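PDB 6I9A: Lys-gingipain W83 from Porphyromonas gingivalis, which cleaves proteins after lysine as a secreted cysteine endopeptidase of the oral pathogen, here as its catalytic part in complex with the inhibitor KYT-36. Local coordinates for residues V100-Y104 / W354-H358; K135-Y139 / K271-A275; L204-V208 / A234-K240; A388-A394 / G418-M424. All blocks are in the same frame, centred on the assembly; numbering follows the deposited sequence.

Overall arrangement
Contacts 1 to 3 belong to the C25 peptidase region, whereas contact 4 lies in the C-terminal Ig-like domain, its centre about 38 Å from that of contact 1. Contacts 1 and 2 are buried and reach neighbouring strands of one mixed sheet, 357-361 and 273-279. Contact 3 is partly exposed and touches contact 2, where Asn237 OD1 probably accepts from Gly272 N. The chemistry follows the place in the fold. In contact 1 polar side chains hold backbone groups in the interior, and in contact 2 a buried lysine gathers carbonyls beside two tyrosine rings. Contact 3 employs a lysine and waters nearer the surface, while contact 4 rests on strand-to-strand backbone bonding.

Contact 1 of 4, residues V100-Y104 / W354-H358; sequences VTDLY and WEAYH
Leu103 and Glu355 are the nearest pair of CA atoms, 5.5 Å apart, where the turn after strand 100-101 lies against the end of helix 350-356 and the start of strand 357-361. Thr101 is the central polar link. Its OG1, set anti to the backbone N (chi1 -174°), donates to Glu355 O at 2.8 Å. The same oxygen accepts from Leu103 N at 2.9 Å and so caps the turn that follows; a threonine suits this place because one hydroxyl can give and take at once. His358 comes in edge on: NE2 accepts from Asp102 N at 2.9 Å, with the donor almost exactly in the ring plane. The other ring nitrogen, ND1, donates to Ala356 O at 2.9 Å, which fixes the rotation of the imidazole. Asp102 turns its own carboxylate to Arg120. Farther along, Tyr104 OH donates to Glu355 OE2 at 2.5 Å, on the lone pair anti to the other oxygen, with the phenol ring and the carboxylate 85° apart, and the hydroxyl also bonds His351 NE2. Backbone nitrogens of Lys95, Lys96 and Thr97 also bond this carboxylate. Leu103 packs alongside, its CD2 3.6 Å from Glu355 CG. A water lies within hydrogen-bonding distance of Val100 O and Glu355 O. The two segments sit close to both annotated calcium sites, Trp354 beside Phe113 and His358 beside Phe254. With one imidazole nitrogen accepting and the other donating, His358 is probably neutral, while the donors around buried Glu355 would favour its carboxylate form.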
loop_
_atom_site.group_PDB
_atom_site.type_symbol
_atom_site.label_atom_id
_atom_site.label_comp_id
_atom_site.label_asym_id
_atom_site.label_seq_id
_atom_site.Cartn_x
_atom_site.Cartn_y
_atom_site.Cartn_z
ATOM N N VAL A 100 8.413 -18.152 0.034
ATOM C CA VAL A 100 7.296 -17.787 -0.839
ATOM C C VAL A 100 7.427 -16.345 -1.294
ATOM O O VAL A 100 7.834 -15.433 -0.544
ATOM C CB VAL A 100 5.938 -18.075 -0.137
ATOM C CG1 VAL A 100 5.666 -17.116 1.044
ATOM C CG2 VAL A 100 4.790 -18.083 -1.153
ATOM N N THR A 101 6.988 -16.104 -2.546
ATOM C CA THR A 101 6.912 -14.768 -3.117
ATOM C C THR A 101 5.754 -14.720 -4.076
ATOM O O THR A 101 5.390 -15.709 -4.736
ATOM C CB THR A 101 8.222 -14.358 -3.861
ATOM O OG1 THR A 101 8.166 -12.993 -4.279
ATOM C CG2 THR A 101 8.549 -15.223 -5.088
ATOM N N ASP A 102 5.237 -13.492 -4.203
ATOM C CA ASP A 102 4.235 -13.129 -5.203
ATOM C C ASP A 102 4.884 -12.375 -6.366
ATOM O O ASP A 102 4.191 -11.987 -7.309
ATOM C CB ASP A 102 3.126 -12.241 -4.598
ATOM C CG ASP A 102 2.164 -12.997 -3.727
ATOM O OD1 ASP A 102 2.041 -14.221 -3.923
ATOM O OD2 ASP A 102 1.514 -12.351 -2.839
ATOM N N LEU A 103 6.222 -12.191 -6.325
ATOM C CA LEU A 103 6.860 -11.369 -7.358
ATOM C C LEU A 103 6.549 -11.848 -8.759
ATOM O O LEU A 103 6.372 -10.997 -9.668
ATOM C CB LEU A 103 8.392 -11.402 -7.163
ATOM C CG LEU A 103 9.183 -10.584 -8.212
ATOM C CD1 LEU A 103 8.842 -9.107 -8.202
ATOM C CD2 LEU A 103 10.672 -10.780 -8.023
ATOM N N TYR A 104 6.546 -13.173 -8.973
ATOM C CA TYR A 104 6.463 -13.660 -10.360
ATOM C C TYR A 104 5.044 -13.596 -10.938
ATOM O O TYR A 104 4.904 -13.724 -12.152
ATOM C CB TYR A 104 7.102 -15.033 -10.450
ATOM C CG TYR A 104 8.581 -14.866 -10.151
ATOM C CD1 TYR A 104 9.127 -15.330 -8.953
ATOM C CD2 TYR A 104 9.400 -14.136 -11.008
ATOM C CE1 TYR A 104 10.463 -15.096 -8.621
ATOM C CE2 TYR A 104 10.730 -13.889 -10.693
ATOM C CZ TYR A 104 11.260 -14.375 -9.500
ATOM O OH TYR A 104 12.557 -14.076 -9.159
ATOM N N TRP A 354 13.472 -7.653 -4.212
ATOM C CA TRP A 354 12.217 -7.622 -4.976
ATOM C C TRP A 354 11.415 -8.875 -4.714
ATOM O O TRP A 354 10.182 -8.789 -4.694
ATOM C CB TRP A 354 12.524 -7.403 -6.458
ATOM C CG TRP A 354 12.979 -6.001 -6.758
ATOM C CD1 TRP A 354 14.276 -5.558 -6.906
ATOM C CD2 TRP A 354 12.138 -4.838 -6.844
ATOM N NE1 TRP A 354 14.288 -4.199 -7.110
ATOM C CE2 TRP A 354 12.982 -3.721 -7.073
ATOM C CE3 TRP A 354 10.756 -4.634 -6.719
ATOM C CZ2 TRP A 354 12.478 -2.418 -7.224
ATOM C CZ3 TRP A 354 10.264 -3.361 -6.895
ATOM C CH2 TRP A 354 11.111 -2.255 -7.113
ATOM N N GLU A 355 12.052 -10.047 -4.499
ATOM C CA GLU A 355 11.329 -11.260 -4.126
ATOM C C GLU A 355 10.846 -11.243 -2.663
ATOM O O GLU A 355 9.910 -11.978 -2.317
ATOM C CB GLU A 355 12.233 -12.485 -4.285
ATOM C CG GLU A 355 12.522 -12.917 -5.717
ATOM C CD GLU A 355 13.360 -14.173 -5.801
ATOM O OE1 GLU A 355 14.034 -14.541 -4.809
ATOM O OE2 GLU A 355 13.319 -14.816 -6.870
ATOM N N ALA A 356 11.548 -10.514 -1.795
ATOM C CA ALA A 356 11.335 -10.606 -0.356
ATOM C C ALA A 356 10.135 -9.804 0.162
ATOM O O ALA A 356 9.317 -10.311 0.921
ATOM C CB ALA A 356 12.592 -10.121 0.379
ATOM N N TYR A 357 10.100 -8.502 -0.185
ATOM C CA TYR A 357 9.105 -7.600 0.409
ATOM C C TYR A 357 7.748 -7.757 -0.225
ATOM O O TYR A 357 7.621 -7.929 -1.466
ATOM C CB TYR A 357 9.613 -6.166 0.384
ATOM C CG TYR A 357 10.397 -5.812 1.642
ATOM C CD1 TYR A 357 11.771 -6.064 1.743
ATOM C CD2 TYR A 357 9.753 -5.302 2.764
ATOM C CE1 TYR A 357 12.467 -5.780 2.916
ATOM C CE2 TYR A 357 10.454 -4.996 3.922
ATOM C CZ TYR A 357 11.810 -5.225 3.989
ATOM O OH TYR A 357 12.453 -4.877 5.156
ATOM N N HIS A 358 6.721 -7.711 0.613
ATOM C CA HIS A 358 5.335 -7.832 0.166
ATOM C C HIS A 358 4.465 -6.843 0.872
ATOM O O HIS A 358 4.736 -6.458 2.010
ATOM C CB HIS A 358 4.816 -9.252 0.518
ATOM C CG HIS A 358 5.413 -10.334 -0.343
ATOM N ND1 HIS A 358 6.682 -10.805 -0.135
ATOM C CD2 HIS A 358 4.895 -10.958 -1.437
ATOM C CE1 HIS A 358 6.907 -11.708 -1.101
ATOM N NE2 HIS A 358 5.855 -11.825 -1.913
HETATM O O HOH W 1 10.457 -14.378 -0.875
#

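Contact 2 of 4, residues K135-Y139 / K271-A275; sequences KVLMY and KGAYA
Lys135 NZ is held by two carbonyls of the facing segment, Lys271 O and Ala273 O, each at 2.9 Å. Val268 O and Thr266 O, the latter at the end of helix 261-267, bond to it as well; four oxygens thus share three N-H groups, and not every one can have a proton to itself. Lysine suits the position because its long chain can carry a charge from helix 126-141 across to the turn; a bend at chi3 (-78°) swings CE and NZ in between the two carbonyls. Lys271 O meets the nitrogen nearly head-on, with a C=O...N angle of 167°, whereas Ala273 O is approached at a tilt from its carbonyl plane. Gly272, between these acceptors, has a positive phi, which glycine adopts easily.

One helical turn on, Tyr139 faces Tyr274. The rings are inclined by 32°, with centroids 4.3 Å apart, and CE2 of Tyr274 lies 3.5 Å above the plane of Tyr139, over its centre. Tyr274 stands at a corner of the chain, and its CB packs 4.1 Å from Val136 CG2, joining the helix to the amino-terminal end of an inner strand of the sheet. Carbonyl dipoles rather than a carboxylate receive the lysine charge here, and the helix end among them would probably add to its stabilisation, consistent with a buried Lys135 that stays protonated.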
loop_
_atom_site.group_PDB
_atom_site.type_symbol
_atom_site.label_atom_id
_atom_site.label_comp_id
_atom_site.label_asym_id
_atom_site.label_seq_id
_atom_site.Cartn_x
_atom_site.Cartn_y
_atom_site.Cartn_z
ATOM N N LYS A 135 -11.790 -2.040 7.533
ATOM C CA LYS A 135 -10.757 -1.075 7.953
ATOM C C LYS A 135 -10.350 -0.179 6.804
ATOM O O LYS A 135 -10.176 1.027 6.942
ATOM C CB LYS A 135 -9.544 -1.812 8.525
ATOM C CG LYS A 135 -9.907 -2.501 9.877
ATOM C CD LYS A 135 -8.700 -3.195 10.532
ATOM C CE LYS A 135 -8.395 -4.501 9.872
ATOM N NZ LYS A 135 -7.240 -5.193 10.552
ATOM N N VAL A 136 -10.163 -0.784 5.612
ATOM C CA VAL A 136 -9.821 0.008 4.412
ATOM C C VAL A 136 -10.890 1.046 4.115
ATOM O O VAL A 136 -10.578 2.194 3.858
ATOM C CB VAL A 136 -9.621 -0.921 3.199
ATOM C CG1 VAL A 136 -9.504 -0.111 1.922
ATOM C CG2 VAL A 136 -8.408 -1.813 3.427
ATOM N N LEU A 137 -12.170 0.646 4.173
ATOM C CA LEU A 137 -13.275 1.550 3.842
ATOM C C LEU A 137 -13.321 2.716 4.829
ATOM O O LEU A 137 -13.499 3.868 4.425
ATOM C CB LEU A 137 -14.619 0.785 3.871
ATOM C CG LEU A 137 -14.832 -0.229 2.743
ATOM C CD1 LEU A 137 -16.117 -1.010 2.936
ATOM C CD2 LEU A 137 -14.898 0.502 1.401
ATOM N N MET A 138 -13.174 2.424 6.130
ATOM C CA MET A 138 -13.216 3.519 7.097
ATOM C C MET A 138 -12.063 4.479 6.872
ATOM O O MET A 138 -12.209 5.704 6.911
ATOM C CB MET A 138 -13.164 2.972 8.523
ATOM C CG MET A 138 -13.029 4.106 9.521
ATOM S SD MET A 138 -13.461 3.702 11.219
ATOM C CE MET A 138 -15.283 3.663 11.046
ATOM N N TYR A 139 -10.868 3.918 6.577
ATOM C CA TYR A 139 -9.712 4.777 6.398
ATOM C C TYR A 139 -9.826 5.636 5.140
ATOM O O TYR A 139 -9.638 6.865 5.174
ATOM C CB TYR A 139 -8.439 3.898 6.328
ATOM C CG TYR A 139 -7.166 4.719 6.288
ATOM C CD1 TYR A 139 -6.551 5.148 7.472
ATOM C CD2 TYR A 139 -6.578 5.078 5.073
ATOM C CE1 TYR A 139 -5.407 5.906 7.443
ATOM C CE2 TYR A 139 -5.419 5.838 5.037
ATOM C CZ TYR A 139 -4.820 6.216 6.222
ATOM O OH TYR A 139 -3.660 6.944 6.182
ATOM N N LYS A 271 -9.404 -3.688 14.647
ATOM C CA LYS A 271 -8.152 -3.375 15.347
ATOM C C LYS A 271 -7.033 -3.638 14.349
ATOM O O LYS A 271 -7.269 -4.165 13.268
ATOM C CB LYS A 271 -8.044 -4.202 16.638
ATOM C CG LYS A 271 -7.857 -5.694 16.357
ATOM C CD LYS A 271 -7.908 -6.602 17.612
ATOM C CE LYS A 271 -9.253 -6.654 18.314
ATOM N NZ LYS A 271 -10.251 -7.492 17.575
ATOM N N GLY A 272 -5.814 -3.344 14.761
ATOM C CA GLY A 272 -4.678 -3.609 13.872
ATOM C C GLY A 272 -4.622 -2.665 12.675
ATOM O O GLY A 272 -4.938 -1.463 12.752
ATOM N N ALA A 273 -4.123 -3.228 11.554
ATOM C CA ALA A 273 -3.740 -2.461 10.368
ATOM C C ALA A 273 -4.691 -2.619 9.202
ATOM O O ALA A 273 -5.344 -3.658 9.075
ATOM C CB ALA A 273 -2.342 -2.995 9.922
ATOM N N TYR A 274 -4.667 -1.636 8.282
ATOM C CA TYR A 274 -5.332 -1.832 6.984
ATOM C C TYR A 274 -4.355 -2.365 5.924
ATOM O O TYR A 274 -4.793 -2.901 4.904
ATOM C CB TYR A 274 -5.987 -0.530 6.499
ATOM C CG TYR A 274 -5.022 0.599 6.248
ATOM C CD1 TYR A 274 -4.253 0.637 5.084
ATOM C CD2 TYR A 274 -4.837 1.617 7.185
ATOM C CE1 TYR A 274 -3.371 1.689 4.837
ATOM C CE2 TYR A 274 -3.945 2.673 6.947
ATOM C CZ TYR A 274 -3.183 2.674 5.793
ATOM O OH TYR A 274 -2.310 3.683 5.503
ATOM N N ALA A 275 -3.040 -2.288 6.181
ATOM C CA ALA A 275 -2.023 -2.817 5.265
ATOM C C ALA A 275 -0.763 -3.003 6.081
ATOM O O ALA A 275 -0.504 -2.313 7.076
ATOM C CB ALA A 275 -1.772 -1.874 4.108
#

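Contact 3 of 4, residues L204-V208 / A234-K240; sequences LNTGV and ALTNKDK
Lys240 reaches back to the end of helix 202-206, where its NZ donates to Thr206 O at 2.9 Å. The nitrogen stands well above the carbonyl plane, 59° out of it, and a second, weak bond of 3.4 Å runs from NZ to Asn205 O. A bend at chi3 (-67°) turns the ammonium group to these carbonyls, where a positive charge fits, since the carbonyl end of a helix probably carries partial negative charge. Water 3 accepts from Lys240 NZ and lies within bonding distance of Asn205 O and Thr236 O. Beside the lysine chain, Gly207 leaves the helix with a phi of 134°; its CA lies 4.0 Å from Lys240 CD, and a CB would crowd that chain and also press on Thr206 O.

Asn205 makes the second link, OD1 accepting from Thr236 N at 2.8 Å from above the amide plane. CB of Leu204 packs 3.7 Å from Leu235 CD2. Asn237 shapes the facing loop: it opens a type II turn ending at Lys240 and sends ND2 to Lys240 O at 2.9 Å. Water 2 accepts from Val208 N, within bonding distance of that oxygen and Leu204 O. The contact joins the two chain runs that enter parallel strands 210-214 and 242-247, at their amino-terminal ends, across from the ends that lead to His216 and Cys249, as in the alpha/beta fold of clan CD cysteine peptidases.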
loop_
_atom_site.group_PDB
_atom_site.type_symbol
_atom_site.label_atom_id
_atom_site.label_comp_id
_atom_site.label_asym_id
_atom_site.label_seq_id
_atom_site.Cartn_x
_atom_site.Cartn_y
_atom_site.Cartn_z
ATOM N N LEU A 204 -0.184 1.656 19.872
ATOM C CA LEU A 204 -1.003 1.036 18.834
ATOM C C LEU A 204 -2.459 0.977 19.235
ATOM O O LEU A 204 -3.333 1.036 18.375
ATOM C CB LEU A 204 -0.530 -0.404 18.590
ATOM C CG LEU A 204 0.910 -0.569 18.045
ATOM C CD1 LEU A 204 1.179 -2.040 17.836
ATOM C CD2 LEU A 204 1.111 0.203 16.725
ATOM N N ASN A 205 -2.725 0.931 20.546
ATOM C CA ASN A 205 -4.090 0.918 21.054
ATOM C C ASN A 205 -4.692 2.300 21.063
ATOM O O ASN A 205 -5.852 2.481 20.667
ATOM C CB ASN A 205 -4.098 0.376 22.477
ATOM C CG ASN A 205 -3.796 -1.070 22.563
ATOM O OD1 ASN A 205 -4.254 -1.874 21.741
ATOM N ND2 ASN A 205 -3.006 -1.436 23.555
ATOM N N THR A 206 -3.939 3.304 21.537
ATOM C CA THR A 206 -4.508 4.640 21.693
ATOM C C THR A 206 -4.669 5.341 20.358
ATOM O O THR A 206 -5.579 6.173 20.219
ATOM C CB THR A 206 -3.693 5.490 22.668
ATOM O OG1 THR A 206 -2.367 5.584 22.161
ATOM C CG2 THR A 206 -3.672 4.906 24.083
ATOM N N GLY A 207 -3.814 5.028 19.394
ATOM C CA GLY A 207 -3.999 5.506 18.032
ATOM C C GLY A 207 -2.751 6.063 17.412
ATOM O O GLY A 207 -2.190 7.064 17.864
ATOM N N VAL A 208 -2.353 5.412 16.313
ATOM C CA VAL A 208 -1.311 5.920 15.429
ATOM C C VAL A 208 -1.747 5.620 13.996
ATOM O O VAL A 208 -2.462 4.641 13.745
ATOM C CB VAL A 208 0.084 5.299 15.691
ATOM C CG1 VAL A 208 0.648 5.758 17.038
ATOM C CG2 VAL A 208 0.055 3.774 15.581
ATOM N N ALA A 234 -5.363 -8.828 20.707
ATOM C CA ALA A 234 -5.846 -8.106 21.876
ATOM C C ALA A 234 -5.717 -6.586 21.736
ATOM O O ALA A 234 -6.019 -5.888 22.698
ATOM C CB ALA A 234 -5.066 -8.577 23.105
ATOM N N LEU A 235 -5.314 -6.045 20.544
ATOM C CA LEU A 235 -5.299 -4.599 20.338
ATOM C C LEU A 235 -6.718 -4.016 20.512
ATOM O O LEU A 235 -7.722 -4.716 20.303
ATOM C CB LEU A 235 -4.775 -4.269 18.938
ATOM C CG LEU A 235 -3.272 -4.509 18.758
ATOM C CD1 LEU A 235 -2.947 -4.402 17.264
ATOM C CD2 LEU A 235 -2.457 -3.452 19.515
ATOM N N THR A 236 -6.781 -2.736 20.855
ATOM C CA THR A 236 -8.066 -2.101 21.140
ATOM C C THR A 236 -8.291 -0.875 20.268
ATOM O O THR A 236 -9.172 -0.053 20.582
ATOM C CB THR A 236 -8.114 -1.693 22.647
ATOM O OG1 THR A 236 -7.155 -0.674 22.841
ATOM C CG2 THR A 236 -7.886 -2.854 23.592
ATOM N N ASN A 237 -7.550 -0.718 19.139
ATOM C CA ASN A 237 -7.604 0.497 18.332
ATOM C C ASN A 237 -8.783 0.517 17.355
ATOM O O ASN A 237 -8.629 0.742 16.152
ATOM C CB ASN A 237 -6.280 0.679 17.552
ATOM C CG ASN A 237 -5.889 -0.445 16.637
ATOM O OD1 ASN A 237 -5.873 -1.619 17.029
ATOM N ND2 ASN A 237 -5.615 -0.118 15.378
ATOM N N LYS A 238 -9.992 0.320 17.898
ATOM C CA LYS A 238 -11.193 0.410 17.085
ATOM C C LYS A 238 -11.227 1.773 16.442
ATOM O O LYS A 238 -10.975 2.796 17.086
ATOM C CB LYS A 238 -12.453 0.116 17.924
ATOM C CG LYS A 238 -13.761 0.254 17.116
ATOM C CD LYS A 238 -14.981 -0.215 17.898
ATOM C CE LYS A 238 -16.263 0.195 17.203
ATOM N NZ LYS A 238 -17.464 -0.220 17.962
ATOM N N ASP A 239 -11.517 1.789 15.119
ATOM C CA ASP A 239 -11.647 2.978 14.301
ATOM C C ASP A 239 -10.347 3.758 14.145
ATOM O O ASP A 239 -10.376 4.880 13.660
ATOM C CB ASP A 239 -12.751 3.904 14.849
ATOM C CG ASP A 239 -14.162 3.345 14.868
ATOM O OD1 ASP A 239 -14.442 2.386 14.146
ATOM O OD2 ASP A 239 -14.979 3.847 15.655
ATOM N N LYS A 240 -9.191 3.148 14.469
ATOM C CA LYS A 240 -7.909 3.860 14.397
ATOM C C LYS A 240 -6.873 2.987 13.702
ATOM O O LYS A 240 -5.881 2.531 14.304
ATOM C CB LYS A 240 -7.472 4.244 15.822
ATOM C CG LYS A 240 -8.413 5.325 16.436
ATOM C CD LYS A 240 -7.994 5.666 17.864
ATOM C CE LYS A 240 -8.188 4.530 18.834
ATOM N NZ LYS A 240 -8.168 4.959 20.293
HETATM O O HOH W 2 -3.731 2.879 16.226
HETATM O O HOH W 3 -8.467 2.494 21.794
#

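Contact 4 of 4, residues A388-A394 / G418-M424; sequences ASYSIQA and GVATVSM
Tyr390 and Val422 form one rung of an antiparallel beta ladder in the C-terminal Ig-like domain, in which strands 389-394 and 419-424 run at 152° to each other. Each residue of this pair gives and takes a bond: Tyr390 N to Val422 O at 3.1 Å and Val422 N to Tyr390 O at 2.8 Å. The next hydrogen-bonded pair repeats the pattern, with Ile392 N on Ala420 O at 2.9 Å and Ala420 N on Ile392 O at 2.8 Å. Beyond them the ladder is finished by Met424 N on Ala388 O at 2.9 Å and, at the other end, Ala394 N on Gly418 O at 3.0 Å. In the non-hydrogen-bonded pairs the backbone bonds outward, Gln393 to Thr378 and Ser423 to Thr411 of the neighbouring strands. Ser391 CA adds a CA-H...O contact of 3.3 Å to Ala420 O.

Tyr390, Ile392, Ala420 and Val422 line the buried face, where Val400, Ile402 and Val436 pack on them; compact, branched or aromatic groups suit this interior. Ser389, Ser391, Gln393, Val419 and Thr421 are on the other, more exposed face, mostly polar. Two hydroxyls have partners beyond the pair of strands: Tyr390 OH bonds to Pro384 O and Ser423 OG to Thr411 O. Met424, folded back by bends at chi2 and chi3, makes a Met-aromatic contact at the edge of the Tyr390 ring, SD lying 3.7 Å from CE2.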
loop_
_atom_site.group_PDB
_atom_site.type_symbol
_atom_site.label_atom_id
_atom_site.label_comp_id
_atom_site.label_asym_id
_atom_site.label_seq_id
_atom_site.Cartn_x
_atom_site.Cartn_y
_atom_site.Cartn_z
ATOM N N ALA A 388 -19.942 12.916 -24.010
ATOM C CA ALA A 388 -18.665 12.221 -23.994
ATOM C C ALA A 388 -17.818 12.634 -22.793
ATOM O O ALA A 388 -16.921 11.865 -22.405
ATOM C CB ALA A 388 -17.892 12.505 -25.286
ATOM N N SER A 389 -18.064 13.811 -22.241
ATOM C CA SER A 389 -17.297 14.257 -21.070
ATOM C C SER A 389 -18.057 15.292 -20.332
ATOM O O SER A 389 -19.003 15.895 -20.886
ATOM C CB SER A 389 -15.930 14.790 -21.497
ATOM O OG SER A 389 -16.041 15.970 -22.279
ATOM N N TYR A 390 -17.638 15.561 -19.080
ATOM C CA TYR A 390 -18.135 16.645 -18.261
ATOM C C TYR A 390 -16.978 17.345 -17.608
ATOM O O TYR A 390 -16.011 16.695 -17.226
ATOM C CB TYR A 390 -19.076 16.195 -17.135
ATOM C CG TYR A 390 -20.257 15.370 -17.588
ATOM C CD1 TYR A 390 -21.394 15.973 -18.125
ATOM C CD2 TYR A 390 -20.249 13.986 -17.466
ATOM C CE1 TYR A 390 -22.482 15.213 -18.543
ATOM C CE2 TYR A 390 -21.339 13.214 -17.853
ATOM C CZ TYR A 390 -22.458 13.832 -18.394
ATOM O OH TYR A 390 -23.501 13.037 -18.818
ATOM N N SER A 391 -17.078 18.643 -17.377
ATOM C CA SER A 391 -16.078 19.374 -16.584
ATOM C C SER A 391 -16.554 19.412 -15.151
ATOM O O SER A 391 -17.711 19.711 -14.855
ATOM C CB SER A 391 -15.895 20.784 -17.145
ATOM O OG SER A 391 -17.119 21.506 -17.199
ATOM N N ILE A 392 -15.616 19.110 -14.223
ATOM C CA ILE A 392 -15.838 19.150 -12.796
ATOM C C ILE A 392 -14.626 19.879 -12.233
ATOM O O ILE A 392 -13.519 19.552 -12.636
ATOM C CB ILE A 392 -16.105 17.743 -12.179
ATOM C CG1 ILE A 392 -17.462 17.201 -12.734
ATOM C CG2 ILE A 392 -16.099 17.847 -10.686
ATOM C CD1 ILE A 392 -17.974 15.860 -12.224
ATOM N N GLN A 393 -14.827 20.859 -11.350
ATOM C CA GLN A 393 -13.661 21.557 -10.848
ATOM C C GLN A 393 -13.279 21.012 -9.475
ATOM O O GLN A 393 -14.128 20.700 -8.651
ATOM C CB GLN A 393 -13.871 23.066 -10.864
ATOM C CG GLN A 393 -14.139 23.599 -12.286
ATOM C CD GLN A 393 -15.552 23.327 -12.765
ATOM O OE1 GLN A 393 -16.506 23.301 -11.975
ATOM N NE2 GLN A 393 -15.714 23.143 -14.075
ATOM N N ALA A 394 -11.964 20.910 -9.260
ATOM C CA ALA A 394 -11.403 20.408 -8.009
ATOM C C ALA A 394 -9.964 20.842 -7.939
ATOM O O ALA A 394 -9.377 21.191 -8.956
ATOM C CB ALA A 394 -11.526 18.890 -7.915
ATOM N N GLY A 418 -7.269 23.521 -12.058
ATOM C CA GLY A 418 -8.361 22.961 -11.272
ATOM C C GLY A 418 -9.556 22.470 -12.070
ATOM O O GLY A 418 -10.643 22.332 -11.504
ATOM N N VAL A 419 -9.362 22.135 -13.360
ATOM C CA VAL A 419 -10.442 21.643 -14.190
ATOM C C VAL A 419 -10.202 20.225 -14.523
ATOM O O VAL A 419 -9.202 19.907 -15.165
ATOM C CB VAL A 419 -10.574 22.485 -15.489
ATOM C CG1 VAL A 419 -11.667 21.920 -16.383
ATOM C CG2 VAL A 419 -10.860 23.945 -15.177
ATOM N N ALA A 420 -11.129 19.336 -14.111
ATOM C CA ALA A 420 -11.106 17.930 -14.504
ATOM C C ALA A 420 -12.069 17.723 -15.662
ATOM O O ALA A 420 -13.251 18.047 -15.532
ATOM C CB ALA A 420 -11.496 17.029 -13.340
ATOM N N THR A 421 -11.563 17.166 -16.758
ATOM C CA THR A 421 -12.423 16.803 -17.879
ATOM C C THR A 421 -12.647 15.296 -17.699
ATOM O O THR A 421 -11.745 14.469 -17.881
ATOM C CB THR A 421 -11.787 17.193 -19.227
ATOM O OG1 THR A 421 -11.584 18.600 -19.220
ATOM C CG2 THR A 421 -12.687 16.804 -20.424
ATOM N N VAL A 422 -13.831 14.960 -17.200
ATOM C CA VAL A 422 -14.192 13.581 -16.889
ATOM C C VAL A 422 -14.626 12.885 -18.165
ATOM O O VAL A 422 -15.691 13.219 -18.734
ATOM C CB VAL A 422 -15.299 13.537 -15.815
ATOM C CG1 VAL A 422 -15.691 12.082 -15.486
ATOM C CG2 VAL A 422 -14.862 14.263 -14.543
ATOM N N SER A 423 -13.823 11.970 -18.634
ATOM C CA SER A 423 -14.059 11.242 -19.894
ATOM C C SER A 423 -14.995 10.097 -19.598
ATOM O O SER A 423 -14.692 9.199 -18.788
ATOM C CB SER A 423 -12.729 10.745 -20.472
ATOM O OG SER A 423 -12.056 9.899 -19.545
ATOM N N MET A 424 -16.145 10.092 -20.283
ATOM C CA MET A 424 -17.178 9.107 -20.026
ATOM C C MET A 424 -17.007 7.890 -20.889
ATOM O O MET A 424 -17.379 7.884 -22.066
ATOM C CB MET A 424 -18.574 9.728 -20.239
ATOM C CG MET A 424 -18.817 10.940 -19.385
ATOM S SD MET A 424 -18.713 10.609 -17.603
ATOM C CE MET A 424 -20.126 9.573 -17.416
#